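Local structure of possible atls1-like light-inducible protein (Prochlorococcus marinus, 2XCZ) at residues Glu22-Leu27 / Val38-Gln43; Glu78-His83 / Ile95-Glu100; Pro56-Glu61 / Gly82-Asn87; Lys26-Glu29 / Pro34-Tyr37. The protein is of unknown function but belongs to the macrophage migration inhibitory factor (MIF) family, small alpha/beta proteins that assemble as trimers. All coordinates share one frame; numbering follows the deposited sequence. Where two conformers were deposited one is given.

Contact 1: residues Glu22-Leu27 / Val38-Gln43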
loop_
_atom_site.group_PDB
_atom_site.type_symbol
_atom_site.label_atom_id
_atom_site.label_comp_id
_atom_site.label_asym_id
_atom_site.label_seq_id
_atom_site.Cartn_x
_atom_site.Cartn_y
_atom_site.Cartn_z
ATOM N N GLU A 22 18.372 -9.853 -5.139
ATOM C CA GLU A 22 18.259 -10.583 -6.388
ATOM C C GLU A 22 17.069 -10.078 -7.205
ATOM O O GLU A 22 17.196 -9.827 -8.398
ATOM C CB GLU A 22 18.147 -12.074 -6.125
ATOM C CG GLU A 22 18.193 -12.918 -7.389
ATOM C CD GLU A 22 17.871 -14.376 -7.131
ATOM O OE1 GLU A 22 17.384 -15.047 -8.065
ATOM O OE2 GLU A 22 18.086 -14.851 -5.999
ATOM N N LEU A 23 15.917 -9.926 -6.554
ATOM C CA LEU A 23 14.753 -9.323 -7.201
ATOM C C LEU A 23 15.029 -7.914 -7.777
ATOM O O LEU A 23 14.555 -7.571 -8.872
ATOM C CB LEU A 23 13.573 -9.306 -6.221
ATOM C CG LEU A 23 12.253 -8.738 -6.739
ATOM C CD1 LEU A 23 11.794 -9.456 -8.000
ATOM C CD2 LEU A 23 11.192 -8.791 -5.647
ATOM N N SER A 24 15.790 -7.115 -7.029
ATOM C CA SER A 24 16.141 -5.753 -7.405
ATOM C C SER A 24 16.930 -5.692 -8.722
ATOM O O SER A 24 16.586 -4.923 -9.625
ATOM C CB SER A 24 16.934 -5.091 -6.271
ATOM O OG SER A 24 17.354 -3.790 -6.630
ATOM N N SER A 25 17.989 -6.493 -8.827
ATOM C CA SER A 25 18.797 -6.524 -10.059
ATOM C C SER A 25 18.020 -7.065 -11.268
ATOM O O SER A 25 18.111 -6.505 -12.360
ATOM C CB SER A 25 20.091 -7.304 -9.850
ATOM O OG SER A 25 19.829 -8.488 -9.133
ATOM N N LYS A 26 17.254 -8.136 -11.054
ATOM C CA LYS A 26 16.409 -8.713 -12.103
ATOM C C LYS A 26 15.377 -7.724 -12.621
ATOM O O LYS A 26 15.189 -7.589 -13.841
ATOM C CB LYS A 26 15.737 -10.000 -11.615
ATOM C CG LYS A 26 16.773 -11.099 -11.347
ATOM C CD LYS A 26 16.160 -12.451 -11.068
ATOM C CE LYS A 26 17.220 -13.525 -11.282
ATOM N NZ LYS A 26 16.698 -14.875 -10.970
ATOM N N LEU A 27 14.720 -7.024 -11.696
ATOM C CA LEU A 27 13.742 -6.013 -12.080
ATOM C C LEU A 27 14.368 -4.825 -12.816
ATOM O O LEU A 27 13.800 -4.321 -13.788
ATOM C CB LEU A 27 12.873 -5.569 -10.887
ATOM C CG LEU A 27 11.670 -4.682 -11.257
ATOM C CD1 LEU A 27 10.631 -5.453 -12.090
ATOM C CD2 LEU A 27 11.012 -4.093 -10.009
ATOM N N VAL A 38 15.873 1.397 -8.153
ATOM C CA VAL A 38 14.925 0.349 -7.751
ATOM C C VAL A 38 14.796 0.267 -6.236
ATOM O O VAL A 38 15.794 0.113 -5.516
ATOM C CB VAL A 38 15.337 -1.053 -8.296
ATOM C CG1 VAL A 38 14.389 -2.147 -7.791
ATOM C CG2 VAL A 38 15.384 -1.054 -9.807
ATOM N N MET A 39 13.549 0.329 -5.762
ATOM C CA MET A 39 13.245 0.170 -4.340
ATOM C C MET A 39 12.413 -1.079 -4.140
ATOM O O MET A 39 11.468 -1.328 -4.892
ATOM C CB MET A 39 12.478 1.389 -3.822
ATOM C CG MET A 39 12.193 1.357 -2.314
ATOM S SD MET A 39 11.482 2.889 -1.679
ATOM C CE MET A 39 12.925 3.947 -1.683
ATOM N N THR A 40 12.742 -1.860 -3.113
ATOM C CA THR A 40 12.015 -3.108 -2.850
ATOM C C THR A 40 11.668 -3.230 -1.370
ATOM O O THR A 40 12.316 -2.620 -0.519
ATOM C CB THR A 40 12.815 -4.397 -3.262
ATOM O OG1 THR A 40 13.801 -4.699 -2.265
ATOM C CG2 THR A 40 13.504 -4.250 -4.631
ATOM N N SER A 41 10.642 -4.014 -1.076
ATOM C CA SER A 41 10.353 -4.391 0.313
ATOM C C SER A 41 9.689 -5.754 0.418
ATOM O O SER A 41 9.060 -6.235 -0.532
ATOM C CB SER A 41 9.477 -3.335 0.998
ATOM O OG SER A 41 8.167 -3.324 0.485
ATOM N N LEU A 42 9.837 -6.367 1.596
ATOM C CA LEU A 42 9.192 -7.641 1.907
ATOM C C LEU A 42 8.652 -7.626 3.329
ATOM O O LEU A 42 9.418 -7.591 4.311
ATOM C CB LEU A 42 10.186 -8.803 1.749
ATOM C CG LEU A 42 9.669 -10.205 2.118
ATOM C CD1 LEU A 42 8.463 -10.618 1.269
ATOM C CD2 LEU A 42 10.802 -11.234 2.025
ATOM N N GLN A 43 7.327 -7.658 3.427
ATOM C CA GLN A 43 6.646 -7.763 4.710
ATOM C C GLN A 43 5.978 -9.128 4.816
ATOM O O GLN A 43 4.963 -9.401 4.153
ATOM C CB GLN A 43 5.618 -6.641 4.876
ATOM C CG GLN A 43 4.936 -6.614 6.247
ATOM C CD GLN A 43 5.932 -6.559 7.394
ATOM O OE1 GLN A 43 6.873 -5.767 7.376
ATOM N NE2 GLN A 43 5.729 -7.408 8.398
HETATM O O HOH W 1 17.059 -2.112 -4.631
#

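Contact 2: residues Glu78-His83 / Ile95-Glu100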
loop_
_atom_site.group_PDB
_atom_site.type_symbol
_atom_site.label_atom_id
_atom_site.label_comp_id
_atom_site.label_asym_id
_atom_site.label_seq_id
_atom_site.Cartn_x
_atom_site.Cartn_y
_atom_site.Cartn_z
ATOM N N GLU A 78 5.634 -12.680 -14.676
ATOM C CA GLU A 78 6.334 -13.955 -14.777
ATOM C C GLU A 78 7.579 -13.960 -13.878
ATOM O O GLU A 78 7.788 -14.903 -13.105
ATOM C CB GLU A 78 6.673 -14.279 -16.237
ATOM C CG GLU A 78 7.332 -15.643 -16.450
ATOM C CD GLU A 78 7.824 -15.840 -17.879
ATOM O OE1 GLU A 78 7.968 -14.839 -18.625
ATOM O OE2 GLU A 78 8.075 -17.007 -18.256
ATOM N N LEU A 79 8.378 -12.898 -13.961
ATOM C CA LEU A 79 9.564 -12.747 -13.118
ATOM C C LEU A 79 9.224 -12.800 -11.631
ATOM O O LEU A 79 9.815 -13.584 -10.864
ATOM C CB LEU A 79 10.297 -11.431 -13.437
ATOM C CG LEU A 79 11.335 -10.942 -12.410
ATOM C CD1 LEU A 79 12.561 -11.866 -12.319
ATOM C CD2 LEU A 79 11.739 -9.497 -12.726
ATOM N N VAL A 80 8.276 -11.954 -11.234
ATOM C CA VAL A 80 7.943 -11.759 -9.830
ATOM C C VAL A 80 7.300 -13.006 -9.221
ATOM O O VAL A 80 7.697 -13.448 -8.133
ATOM C CB VAL A 80 7.051 -10.510 -9.644
ATOM C CG1 VAL A 80 6.478 -10.427 -8.230
ATOM C CG2 VAL A 80 7.863 -9.259 -9.965
ATOM N N CYS A 81 6.320 -13.579 -9.918
ATOM C CA CYS A 81 5.654 -14.792 -9.423
ATOM C C CYS A 81 6.656 -15.935 -9.325
ATOM O O CYS A 81 6.652 -16.686 -8.347
ATOM C CB CYS A 81 4.474 -15.189 -10.302
ATOM S SG CYS A 81 3.094 -14.041 -10.185
ATOM N N GLY A 82 7.532 -16.036 -10.324
ATOM C CA GLY A 82 8.568 -17.074 -10.318
ATOM C C GLY A 82 9.546 -16.935 -9.162
ATOM O O GLY A 82 9.864 -17.924 -8.471
ATOM N N HIS A 83 10.005 -15.705 -8.936
ATOM C CA HIS A 83 10.947 -15.402 -7.859
ATOM C C HIS A 83 10.317 -15.710 -6.495
ATOM O O HIS A 83 10.947 -16.319 -5.622
ATOM C CB HIS A 83 11.385 -13.933 -7.939
ATOM C CG HIS A 83 12.579 -13.618 -7.095
ATOM N ND1 HIS A 83 13.861 -13.956 -7.470
ATOM C CD2 HIS A 83 12.685 -13.007 -5.889
ATOM C CE1 HIS A 83 14.707 -13.570 -6.529
ATOM N NE2 HIS A 83 14.018 -12.984 -5.562
ATOM N N ILE A 95 -0.668 -15.596 -6.037
ATOM C CA ILE A 95 0.017 -14.292 -6.054
ATOM C C ILE A 95 -0.751 -13.284 -6.901
ATOM O O ILE A 95 -1.107 -13.577 -8.047
ATOM C CB ILE A 95 1.472 -14.420 -6.584
ATOM C CG1 ILE A 95 2.264 -15.424 -5.721
ATOM C CG2 ILE A 95 2.138 -13.030 -6.649
ATOM C CD1 ILE A 95 3.649 -15.725 -6.233
ATOM N N TYR A 96 -1.030 -12.115 -6.318
ATOM C CA TYR A 96 -1.593 -10.984 -7.060
ATOM C C TYR A 96 -0.566 -9.866 -7.125
ATOM O O TYR A 96 0.176 -9.637 -6.165
ATOM C CB TYR A 96 -2.827 -10.439 -6.346
ATOM C CG TYR A 96 -4.153 -11.051 -6.733
ATOM C CD1 TYR A 96 -4.261 -11.943 -7.794
ATOM C CD2 TYR A 96 -5.319 -10.666 -6.078
ATOM C CE1 TYR A 96 -5.501 -12.472 -8.172
ATOM C CE2 TYR A 96 -6.553 -11.197 -6.437
ATOM C CZ TYR A 96 -6.637 -12.087 -7.487
ATOM O OH TYR A 96 -7.860 -12.606 -7.874
ATOM N N ILE A 97 -0.545 -9.168 -8.258
ATOM C CA ILE A 97 0.310 -8.007 -8.438
ATOM C C ILE A 97 -0.510 -6.831 -8.922
ATOM O O ILE A 97 -1.169 -6.915 -9.984
ATOM C CB ILE A 97 1.479 -8.269 -9.433
ATOM C CG1 ILE A 97 2.285 -9.520 -9.030
ATOM C CG2 ILE A 97 2.390 -7.049 -9.503
ATOM C CD1 ILE A 97 3.227 -9.995 -10.135
ATOM N N GLY A 98 -0.455 -5.722 -8.180
ATOM C CA GLY A 98 -1.073 -4.467 -8.658
ATOM C C GLY A 98 -0.012 -3.580 -9.283
ATOM O O GLY A 98 0.953 -3.184 -8.603
ATOM N N PHE A 99 -0.197 -3.247 -10.564
ATOM C CA PHE A 99 0.747 -2.385 -11.298
ATOM C C PHE A 99 0.241 -0.948 -11.409
ATOM O O PHE A 99 -0.964 -0.723 -11.555
ATOM C CB PHE A 99 0.929 -2.894 -12.743
ATOM C CG PHE A 99 1.702 -4.174 -12.859
ATOM C CD1 PHE A 99 3.092 -4.153 -13.018
ATOM C CD2 PHE A 99 1.045 -5.400 -12.832
ATOM C CE1 PHE A 99 3.800 -5.323 -13.147
ATOM C CE2 PHE A 99 1.742 -6.598 -12.964
ATOM C CZ PHE A 99 3.133 -6.572 -13.109
ATOM N N GLU A 100 1.164 0.015 -11.406
ATOM C CA GLU A 100 0.828 1.409 -11.697
ATOM C C GLU A 100 1.975 2.039 -12.497
ATOM O O GLU A 100 3.142 1.912 -12.128
ATOM C CB GLU A 100 0.604 2.184 -10.395
ATOM C CG GLU A 100 0.179 3.637 -10.585
ATOM C CD GLU A 100 -0.232 4.291 -9.275
ATOM O OE1 GLU A 100 0.620 4.443 -8.371
ATOM O OE2 GLU A 100 -1.423 4.648 -9.142
#

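Contact 3: residues Pro56-Glu61 / Gly82-Asn87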
loop_
_atom_site.group_PDB
_atom_site.type_symbol
_atom_site.label_atom_id
_atom_site.label_comp_id
_atom_site.label_asym_id
_atom_site.label_seq_id
_atom_site.Cartn_x
_atom_site.Cartn_y
_atom_site.Cartn_z
ATOM N N PRO A 56 -0.634 -20.261 1.961
ATOM C CA PRO A 56 0.382 -19.290 1.550
ATOM C C PRO A 56 -0.106 -18.432 0.387
ATOM O O PRO A 56 -0.567 -18.964 -0.623
ATOM C CB PRO A 56 1.566 -20.172 1.143
ATOM C CG PRO A 56 1.444 -21.343 2.080
ATOM C CD PRO A 56 -0.032 -21.574 2.283
ATOM N N THR A 57 -0.041 -17.115 0.579
ATOM C CA THR A 57 -0.516 -16.166 -0.431
ATOM C C THR A 57 0.256 -14.849 -0.331
ATOM O O THR A 57 0.917 -14.576 0.679
ATOM C CB THR A 57 -2.028 -15.945 -0.339
ATOM O OG1 THR A 57 -2.450 -15.133 -1.442
ATOM C CG2 THR A 57 -2.414 -15.277 0.966
ATOM N N CYS A 58 0.162 -14.030 -1.379
ATOM C CA CYS A 58 1.069 -12.915 -1.526
ATOM C C CYS A 58 0.396 -11.795 -2.322
ATOM O O CYS A 58 -0.218 -12.071 -3.343
ATOM C CB CYS A 58 2.276 -13.452 -2.305
ATOM S SG CYS A 58 3.513 -12.350 -2.630
ATOM N N TYR A 59 0.485 -10.550 -1.840
ATOM C CA TYR A 59 0.134 -9.390 -2.671
ATOM C C TYR A 59 1.366 -8.546 -2.958
ATOM O O TYR A 59 2.085 -8.162 -2.041
ATOM C CB TYR A 59 -0.932 -8.495 -2.025
ATOM C CG TYR A 59 -1.194 -7.254 -2.866
ATOM C CD1 TYR A 59 -1.737 -7.367 -4.145
ATOM C CD2 TYR A 59 -0.840 -5.981 -2.398
ATOM C CE1 TYR A 59 -1.942 -6.244 -4.937
ATOM C CE2 TYR A 59 -1.041 -4.830 -3.188
ATOM C CZ TYR A 59 -1.584 -4.987 -4.457
ATOM O OH TYR A 59 -1.799 -3.868 -5.239
ATOM N N VAL A 60 1.569 -8.199 -4.224
ATOM C CA VAL A 60 2.714 -7.370 -4.597
ATOM C C VAL A 60 2.230 -6.083 -5.243
ATOM O O VAL A 60 1.345 -6.121 -6.083
ATOM C CB VAL A 60 3.600 -8.100 -5.626
ATOM C CG1 VAL A 60 4.885 -7.288 -5.927
ATOM C CG2 VAL A 60 3.951 -9.519 -5.127
ATOM N N GLU A 61 2.811 -4.949 -4.865
ATOM C CA GLU A 61 2.601 -3.757 -5.697
ATOM C C GLU A 61 3.866 -3.383 -6.449
ATOM O O GLU A 61 4.964 -3.393 -5.887
ATOM C CB GLU A 61 2.023 -2.589 -4.929
ATOM C CG GLU A 61 2.674 -2.254 -3.665
ATOM C CD GLU A 61 2.209 -0.896 -3.124
ATOM O OE1 GLU A 61 0.998 -0.554 -3.245
ATOM O OE2 GLU A 61 3.059 -0.188 -2.569
ATOM N N GLY A 82 7.532 -16.036 -10.324
ATOM C CA GLY A 82 8.568 -17.074 -10.318
ATOM C C GLY A 82 9.546 -16.935 -9.162
ATOM O O GLY A 82 9.864 -17.924 -8.471
ATOM N N HIS A 83 10.005 -15.705 -8.936
ATOM C CA HIS A 83 10.947 -15.402 -7.859
ATOM C C HIS A 83 10.317 -15.710 -6.495
ATOM O O HIS A 83 10.947 -16.319 -5.622
ATOM C CB HIS A 83 11.385 -13.933 -7.939
ATOM C CG HIS A 83 12.579 -13.618 -7.095
ATOM N ND1 HIS A 83 13.861 -13.956 -7.470
ATOM C CD2 HIS A 83 12.685 -13.007 -5.889
ATOM C CE1 HIS A 83 14.707 -13.570 -6.529
ATOM N NE2 HIS A 83 14.018 -12.984 -5.562
ATOM N N ILE A 84 9.055 -15.314 -6.323
ATOM C CA ILE A 84 8.363 -15.531 -5.061
ATOM C C ILE A 84 8.044 -17.018 -4.807
ATOM O O ILE A 84 8.173 -17.499 -3.685
ATOM C CB ILE A 84 7.117 -14.618 -4.923
ATOM C CG1 ILE A 84 7.575 -13.156 -4.794
ATOM C CG2 ILE A 84 6.274 -15.053 -3.727
ATOM C CD1 ILE A 84 6.484 -12.126 -4.996
ATOM N N GLU A 85 7.636 -17.727 -5.856
ATOM C CA GLU A 85 7.404 -19.169 -5.814
ATOM C C GLU A 85 8.640 -19.900 -5.316
ATOM O O GLU A 85 8.566 -20.714 -4.401
ATOM C CB GLU A 85 7.099 -19.692 -7.211
ATOM C CG GLU A 85 5.650 -19.847 -7.545
ATOM C CD GLU A 85 5.411 -20.964 -8.550
ATOM O OE1 GLU A 85 4.318 -21.557 -8.533
ATOM O OE2 GLU A 85 6.324 -21.248 -9.362
ATOM N N GLN A 86 9.768 -19.587 -5.946
ATOM C CA GLN A 86 11.061 -20.218 -5.654
ATOM C C GLN A 86 11.560 -19.913 -4.231
ATOM O O GLN A 86 11.994 -20.819 -3.508
ATOM C CB GLN A 86 12.077 -19.766 -6.714
ATOM C CG GLN A 86 13.525 -20.176 -6.501
ATOM C CD GLN A 86 13.888 -21.420 -7.281
ATOM O OE1 GLN A 86 14.534 -21.343 -8.331
ATOM N NE2 GLN A 86 13.465 -22.576 -6.781
ATOM N N ASN A 87 11.471 -18.647 -3.827
ATOM C CA ASN A 87 12.100 -18.177 -2.598
ATOM C C ASN A 87 11.213 -18.170 -1.351
ATOM O O ASN A 87 11.717 -18.305 -0.229
ATOM C CB ASN A 87 12.707 -16.797 -2.840
ATOM C CG ASN A 87 13.942 -16.861 -3.717
ATOM O OD1 ASN A 87 15.026 -17.200 -3.242
ATOM N ND2 ASN A 87 13.792 -16.533 -4.993
#

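Contact 4: residues Lys26-Glu29 / Pro34-Tyr37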
loop_
_atom_site.group_PDB
_atom_site.type_symbol
_atom_site.label_atom_id
_atom_site.label_comp_id
_atom_site.label_asym_id
_atom_site.label_seq_id
_atom_site.Cartn_x
_atom_site.Cartn_y
_atom_site.Cartn_z
ATOM N N LYS A 26 17.254 -8.136 -11.054
ATOM C CA LYS A 26 16.409 -8.713 -12.103
ATOM C C LYS A 26 15.377 -7.724 -12.621
ATOM O O LYS A 26 15.189 -7.589 -13.841
ATOM C CB LYS A 26 15.737 -10.000 -11.615
ATOM C CG LYS A 26 16.773 -11.099 -11.347
ATOM C CD LYS A 26 16.160 -12.451 -11.068
ATOM C CE LYS A 26 17.220 -13.525 -11.282
ATOM N NZ LYS A 26 16.698 -14.875 -10.970
ATOM N N LEU A 27 14.720 -7.024 -11.696
ATOM C CA LEU A 27 13.742 -6.013 -12.080
ATOM C C LEU A 27 14.368 -4.825 -12.816
ATOM O O LEU A 27 13.800 -4.321 -13.788
ATOM C CB LEU A 27 12.873 -5.569 -10.887
ATOM C CG LEU A 27 11.670 -4.682 -11.257
ATOM C CD1 LEU A 27 10.631 -5.453 -12.090
ATOM C CD2 LEU A 27 11.012 -4.093 -10.009
ATOM N N ALA A 28 15.542 -4.381 -12.371
ATOM C CA ALA A 28 16.238 -3.294 -13.080
ATOM C C ALA A 28 16.486 -3.675 -14.548
ATOM O O ALA A 28 16.211 -2.893 -15.463
ATOM C CB ALA A 28 17.544 -2.952 -12.391
ATOM N N GLU A 29 16.997 -4.883 -14.755
ATOM C CA GLU A 29 17.352 -5.331 -16.086
ATOM C C GLU A 29 16.116 -5.444 -16.963
ATOM O O GLU A 29 16.116 -4.966 -18.100
ATOM C CB GLU A 29 18.095 -6.661 -16.039
ATOM C CG GLU A 29 18.828 -6.949 -17.345
ATOM C CD GLU A 29 18.665 -8.375 -17.831
ATOM O OE1 GLU A 29 18.033 -9.199 -17.120
ATOM O OE2 GLU A 29 19.174 -8.666 -18.939
ATOM N N PRO A 34 18.292 1.860 -14.346
ATOM C CA PRO A 34 19.451 1.710 -13.478
ATOM C C PRO A 34 19.004 1.156 -12.126
ATOM O O PRO A 34 18.001 1.645 -11.557
ATOM C CB PRO A 34 19.968 3.151 -13.305
ATOM C CG PRO A 34 19.352 3.941 -14.394
ATOM C CD PRO A 34 18.049 3.268 -14.722
ATOM N N GLU A 35 19.716 0.151 -11.617
ATOM C CA GLU A 35 19.347 -0.425 -10.329
ATOM C C GLU A 35 19.378 0.579 -9.179
ATOM O O GLU A 35 18.669 0.393 -8.189
ATOM C CB GLU A 35 20.168 -1.658 -9.977
ATOM C CG GLU A 35 19.474 -2.481 -8.893
ATOM C CD GLU A 35 20.281 -3.650 -8.404
ATOM O OE1 GLU A 35 19.925 -4.196 -7.344
ATOM O OE2 GLU A 35 21.272 -4.026 -9.070
ATOM N N LYS A 36 20.183 1.636 -9.323
ATOM C CA LYS A 36 20.173 2.756 -8.372
ATOM C C LYS A 36 18.743 3.151 -7.978
ATOM O O LYS A 36 18.477 3.440 -6.806
ATOM C CB LYS A 36 20.887 3.978 -8.958
ATOM C CG LYS A 36 20.966 5.155 -8.004
ATOM C CD LYS A 36 21.416 6.403 -8.740
ATOM C CE LYS A 36 21.408 7.637 -7.844
ATOM N NZ LYS A 36 22.384 7.513 -6.727
ATOM N N TYR A 37 17.842 3.144 -8.956
ATOM C CA TYR A 37 16.486 3.671 -8.756
ATOM C C TYR A 37 15.446 2.634 -8.352
ATOM O O TYR A 37 14.276 2.965 -8.191
ATOM C CB TYR A 37 16.021 4.442 -9.987
ATOM C CG TYR A 37 16.836 5.699 -10.210
ATOM C CD1 TYR A 37 16.718 6.794 -9.350
ATOM C CD2 TYR A 37 17.747 5.777 -11.254
ATOM C CE1 TYR A 37 17.491 7.952 -9.533
ATOM C CE2 TYR A 37 18.525 6.932 -11.451
ATOM C CZ TYR A 37 18.390 8.012 -10.588
ATOM O OH TYR A 37 19.157 9.148 -10.787
#

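Contact 1: residues Glu22-Leu27 / Val38-Gln43
In the beta-alpha-beta unit made by strand 3-8, helix 16-31 and strand 39-43, Ser24 is the helix residue that sits down on Val38 and Thr40. Its OG lies 3.6 Å from Val38 CG1, while its CB rests 3.9 Å from Thr40 CG2, the methyl branch of a residue whose hydroxyl points off to another subunit. The small serine lets the helix come close: the CA atoms of Ser24 and Val38 are 6.2 Å apart. Val38 puts CG1 there by holding it opposite its own backbone N (chi1 176°), and the same methyl takes a looser contact from Leu27 CD2 at 4.5 Å, one helical turn on from Ser24.

No direct hydrogen bond joins the two segments; a water bridges Ser24 to Val38, the residue just before the strand, donating to Ser24 OG at 2.6 Å and to Val38 O at 2.7 Å. Ser24 OG is also hydrogen-bonded to the carboxylate of Glu35, so this buried hydroxyl is well provided for. The unit is a crossover: strand 39-43 runs parallel to its neighbour 3-8, with the helix lying over the sheet between them. Thr40 OG1 is hydrogen-bonded to Thr49 OG1 of the second subunit, whose strand pairs antiparallel with Met39, Thr40 and Ser41 and carries the sheet over the interface. Farther from the strand, the long, extended Lys26 brings NZ to within 3.0 Å of Glu22 OE1, a salt bridge spanning one turn that uses the oxygen's anti lone pair.

Contact 2: residues Glu78-His83 / Ile95-Glu100
The 2.9 Å backbone bond from His83 N to Leu79 O belongs to the helical winding that sets Val80 and Cys81 side by side against Ile95 and Ile97. Here helix 72-88 packs on strand 95-101, the second half of the beta-alpha-beta unit that starts with strand 58-64. The short helical and strand segments approach to 9.5 Å between axes, and their directions differ by 142°, so the chain comes back along the strand roughly against the course of the helix.

The side chains that meet across the interface are apolar or only weakly polar, which suits their buried place. Branched side chains fill it well: Ile95 and Ile97 alternate with Tyr96 along the strand, so both are directed to the helix while Tyr96 turns to the other face. There its OH is hydrogen-bonded to Tyr37 O of the third subunit. Ile97 sends its CG1 arm away from its carbonyl carbon (chi1 -53°), and the end of that arm, CD1, reaches Val80 CG1 at 3.8 Å, the two side chains crossing at a slant. The same CD1 lies 4.0 Å from Cys81 SG.

Cys81 thus touches both isoleucines with its compact, polarisable sulfur: SG is 3.8 Å from Ile95 CG2. The other branch of Ile95 reaches the helix backbone, where CD1 lies 3.8 Å from Cys81 O. Ile97 also has a neighbour on its own strand: its CG2 methyl lies over one face of the Phe99 ring, 3.5 Å above the plane and displaced toward the rim.

Contact 3: residues Pro56-Glu61 / Gly82-Asn87
The imidazole ring of His83 has the amide nitrogen of Asn87 over the centre of one face, ND2 standing 3.4 Å above the plane, on the same helix that directs Ile84 at Cys58 and Val60. On the strand, Tyr59, whose CB points away from the helix, has Glu61 N above one face of its ring, near the rim. Asn87 is held over the imidazole by a bond from ND2 to His83 O of 2.9 Å, nearly straight at 159°. That oxygen also accepts from Asn87 N at 3.0 Å, and the two donors arrive from opposite faces of the carbonyl plane. His83 NE2 is in turn hydrogen-bonded to Leu19 O of helix 16-31.

Across the contact itself, Ile84 does the work for the helix. Its CG1 arm is swung opposite the carbonyl carbon (chi1 -68°), which brings CD1 up against both strand residues: 3.6 Å from Val60 CG2 and 3.8 Å from Cys58 SG. Ile84 CG2 adds a second touch on the sulfur at 4.0 Å. A slim cysteine and a branched valine, alternating with Tyr59, suit this buried face, where helix 72-88 covers its own preceding strand 58-64 in a beta-alpha-beta unit of the MIF fold.

Contact 4: residues Lys26-Glu29 / Pro34-Tyr37
Ala28 and Glu35 meet through carbon alone. The single methyl of Ala28, CB, lies 3.7 Å from Glu35 CA and 3.8 Å from Glu35 CB, with Glu35 CG next at 4.0 Å; Pro34 C is more distant, 4.4 Å from Ala28 CB. A residue as small as alanine suits the spot, since the helix and the returning chain are close, the CA atoms of Ala28 and Glu35 being only 5.0 Å apart. Glu35 keeps CG opposite its backbone N (chi1 -161°) and stays extended beyond, so its aliphatic part passes the methyl while the carboxylate travels on to hydrogen-bond with Ser24, one turn before Ala28 in the helix.

Backbone bonding shapes the other side. Tyr37 N binds Pro34 O at 3.0 Å, closing the short 3-10 turn of Glu35 to Tyr37 that lies between helix 16-31 and strand 39-43. Proline fits its start, where its ring limits the backbone and its carbonyl is still able to accept. A separate bond, from the Lys36 carbonyl to the side chain of Ser51 of the second subunit, brings this connection into the trimer interface.

Aromatic packing completes the turn. Lys36 CD sits over one face of the Tyr37 ring, 3.9 Å above its plane, and Pro34 CG comes in at the ring edge; Trp109 meets Tyr37 edge-to-face. A PEG molecule is bound about 5 Å from the Pro34 side chain. With no hydrogen bond or salt bridge between the two segments, their mutual hold is purely van der Waals, and a polar tie to the helix is added by the carboxylate of Glu35, through Ser24.

In the fold
Contacts 2 and 3 use the same helix, 72-88, on neighbouring strands, and their centres are about 7 Å apart; the strands are joined by the bond from Val60 N to Tyr96 O (2.8 Å). Contacts 1 and 4 share helix 16-31, with centres about 8 Å apart, and Ser24 OG to Glu35 OE1 (2.7 Å) ties them together. The two helices lie side by side on one four-stranded sheet: Lys26 CB touches Leu79 CD1 at 3.8 Å, linking contact 1 with contact 2. Contact 4, the one near the bound PEG, is about 19 Å from contact 3, centre to centre. Contacts 1 and 4 touch the second subunit; contacts 2 and 3 reach the third and, through Glu100 and Glu61, also the second.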